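Local coordinates for PA3566 protein (Pseudomonas aeruginosa, PDB 1X7V), which is of unknown function but, as a member of the antibiotic biosynthesis monooxygenase family with an alpha-beta plait fold, may act as an oxidoreductase, at residues M57-R62 / E68-T73. Residues are numbered along the deposited sequence; the frame is centred on the assembly and turned at random.
Sequences MIEQWR and ERHQNT
W61, near the end of strand 54-61, meets H70 of helix 64-71 through the benzo part of its indole. W61 CZ2 lies over one face of the imidazole, 3.4 Å from H70 CG and displaced toward the rim, while W61 CH2 is 3.5 Å from H70 CB. The ring planes are inclined at 37°, so the rings meet obliquely. H70 reaches the sheet because its CG is anti to the backbone N (chi1 172°), and F76 and Y43 add further aromatic contacts.

This tight aromatic part gives way to a looser polar side, where H70 NE2 and E59 OE1, 4.5 Å apart, do not bond directly. A water in the imidazole plane, 2.9 Å from H70 NE2, donates a weak bond to the other oxygen, E59 OE2. W61 NE1 points its N-H almost straight (175°) at the anti lone pair of E59 OE1, 2.8 Å away, so a wide ring also steadies a buried carboxylate. Histidine suits its place by offering two polar edges: H70 ND1 is hydrogen-bonded to E37 OE2, in the loop after helix 20-36, and NE2 to the water. Ring packing and water bridge together thus join strand to helix in this alpha-beta plait.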
loop_
_atom_site.group_PDB
_atom_site.type_symbol
_atom_site.label_atom_id
_atom_site.label_comp_id
_atom_site.label_asym_id
_atom_site.label_seq_id
_atom_site.Cartn_x
_atom_site.Cartn_y
_atom_site.Cartn_z
HETATM N N MSE A 57 0.403 -4.437 -1.764
HETATM C CA MSE A 57 1.546 -3.569 -1.477
HETATM C C MSE A 57 2.354 -4.284 -0.395
HETATM O O MSE A 57 1.797 -4.619 0.646
HETATM C CB MSE A 57 1.098 -2.179 -0.981
HETATM C CG MSE A 57 2.129 -1.111 -1.070
HETATM SE SE MSE A 57 2.314 -0.573 -2.971
HETATM C CE MSE A 57 0.614 0.633 -3.139
ATOM N N ILE A 58 3.628 -4.526 -0.655
ATOM C CA ILE A 58 4.553 -5.101 0.330
ATOM C C ILE A 58 5.424 -3.950 0.771
ATOM O O ILE A 58 6.135 -3.322 -0.024
ATOM C CB ILE A 58 5.399 -6.288 -0.199
ATOM C CG1 ILE A 58 4.489 -7.427 -0.770
ATOM C CG2 ILE A 58 6.329 -6.824 0.926
ATOM C CD1 ILE A 58 5.254 -8.524 -1.412
ATOM N N GLU A 59 5.391 -3.681 2.070
ATOM C CA GLU A 59 6.037 -2.513 2.653
ATOM C C GLU A 59 6.899 -2.961 3.853
ATOM O O GLU A 59 6.507 -3.884 4.562
ATOM C CB GLU A 59 4.993 -1.517 3.156
ATOM C CG GLU A 59 3.896 -1.135 2.177
ATOM C CD GLU A 59 2.860 -0.231 2.767
ATOM O OE1 GLU A 59 3.137 0.421 3.810
ATOM O OE2 GLU A 59 1.747 -0.138 2.169
ATOM N N GLN A 60 8.030 -2.302 4.063
ATOM C CA GLN A 60 8.814 -2.454 5.294
ATOM C C GLN A 60 9.093 -1.052 5.838
ATOM O O GLN A 60 9.495 -0.120 5.108
ATOM C CB GLN A 60 10.118 -3.204 5.044
ATOM C CG GLN A 60 9.981 -4.661 4.652
ATOM C CD GLN A 60 11.319 -5.311 4.553
ATOM O OE1 GLN A 60 12.024 -5.436 5.563
ATOM N NE2 GLN A 60 11.738 -5.654 3.329
ATOM N N TRP A 61 8.942 -0.905 7.140
ATOM C CA TRP A 61 9.099 0.392 7.769
ATOM C C TRP A 61 10.025 0.192 8.947
ATOM O O TRP A 61 9.926 -0.811 9.638
ATOM C CB TRP A 61 7.725 0.900 8.233
ATOM C CG TRP A 61 6.830 1.291 7.117
ATOM C CD1 TRP A 61 5.794 0.576 6.603
ATOM C CD2 TRP A 61 6.921 2.484 6.362
ATOM N NE1 TRP A 61 5.238 1.258 5.526
ATOM C CE2 TRP A 61 5.924 2.431 5.356
ATOM C CE3 TRP A 61 7.766 3.601 6.417
ATOM C CZ2 TRP A 61 5.713 3.480 4.468
ATOM C CZ3 TRP A 61 7.577 4.625 5.478
ATOM C CH2 TRP A 61 6.560 4.555 4.543
ATOM N N ARG A 62 10.928 1.126 9.178
ATOM C CA ARG A 62 11.894 0.987 10.274
ATOM C C ARG A 62 11.185 0.792 11.624
ATOM O O ARG A 62 11.631 0.010 12.447
ATOM C CB ARG A 62 12.814 2.225 10.298
ATOM C CG ARG A 62 14.241 1.954 10.610
ATOM C CD ARG A 62 15.069 3.262 10.636
ATOM N NE ARG A 62 15.786 3.719 9.434
ATOM C CZ ARG A 62 16.841 3.101 8.886
ATOM N NH1 ARG A 62 17.239 1.909 9.338
ATOM N NH2 ARG A 62 17.508 3.658 7.864
ATOM N N GLU A 68 3.512 5.706 10.872
ATOM C CA GLU A 68 2.576 6.764 11.295
ATOM C C GLU A 68 2.780 8.051 10.488
ATOM O O GLU A 68 1.848 8.630 9.964
ATOM C CB GLU A 68 2.677 6.976 12.810
ATOM C CG GLU A 68 1.544 6.253 13.687
ATOM C CD GLU A 68 1.512 4.672 13.818
ATOM O OE1 GLU A 68 1.401 4.209 14.988
ATOM O OE2 GLU A 68 1.492 3.888 12.814
ATOM N N ARG A 69 4.027 8.444 10.303
ATOM C CA ARG A 69 4.342 9.567 9.412
ATOM C C ARG A 69 3.856 9.346 7.945
ATOM O O ARG A 69 3.307 10.232 7.300
ATOM C CB ARG A 69 5.849 9.789 9.454
ATOM C CG ARG A 69 6.404 10.331 10.740
ATOM C CD ARG A 69 7.815 10.900 10.518
ATOM N NE ARG A 69 8.733 9.894 9.983
ATOM C CZ ARG A 69 9.448 9.055 10.733
ATOM N NH1 ARG A 69 9.340 9.081 12.065
ATOM N NH2 ARG A 69 10.251 8.153 10.144
ATOM N N HIS A 70 4.073 8.164 7.400
ATOM C CA HIS A 70 3.555 7.829 6.076
ATOM C C HIS A 70 2.071 8.179 5.880
ATOM O O HIS A 70 1.677 8.738 4.849
ATOM C CB HIS A 70 3.838 6.353 5.790
ATOM C CG HIS A 70 3.195 5.813 4.551
ATOM N ND1 HIS A 70 3.505 6.256 3.279
ATOM C CD2 HIS A 70 2.275 4.829 4.394
ATOM C CE1 HIS A 70 2.801 5.565 2.398
ATOM N NE2 HIS A 70 2.032 4.706 3.050
ATOM N N GLN A 71 1.260 7.950 6.899
ATOM C CA GLN A 71 -0.187 8.211 6.763
ATOM C C GLN A 71 -0.616 9.662 6.877
ATOM O O GLN A 71 -1.798 10.029 6.604
ATOM C CB GLN A 71 -0.940 7.404 7.782
ATOM C CG GLN A 71 -0.767 5.950 7.561
ATOM C CD GLN A 71 -1.393 5.212 8.653
ATOM O OE1 GLN A 71 -2.655 5.158 8.719
ATOM N NE2 GLN A 71 -0.565 4.647 9.562
ATOM N N ASN A 72 0.327 10.505 7.277
ATOM C CA ASN A 72 0.068 11.915 7.311
ATOM C C ASN A 72 0.573 12.626 6.083
ATOM O O ASN A 72 0.422 13.816 5.982
ATOM C CB ASN A 72 0.637 12.477 8.586
ATOM C CG ASN A 72 -0.162 12.009 9.788
ATOM O OD1 ASN A 72 -0.977 12.756 10.303
ATOM N ND2 ASN A 72 -0.025 10.739 10.154
ATOM N N THR A 73 1.141 11.874 5.133
ATOM C CA THR A 73 1.707 12.489 3.949
ATOM C C THR A 73 0.593 12.868 3.023
ATOM O O THR A 73 -0.487 12.287 3.071
ATOM C CB THR A 73 2.725 11.560 3.198
ATOM O OG1 THR A 73 2.066 10.360 2.779
ATOM C CG2 THR A 73 3.881 11.198 4.092
HETATM O O HOH W 1 0.292 2.814 1.705
#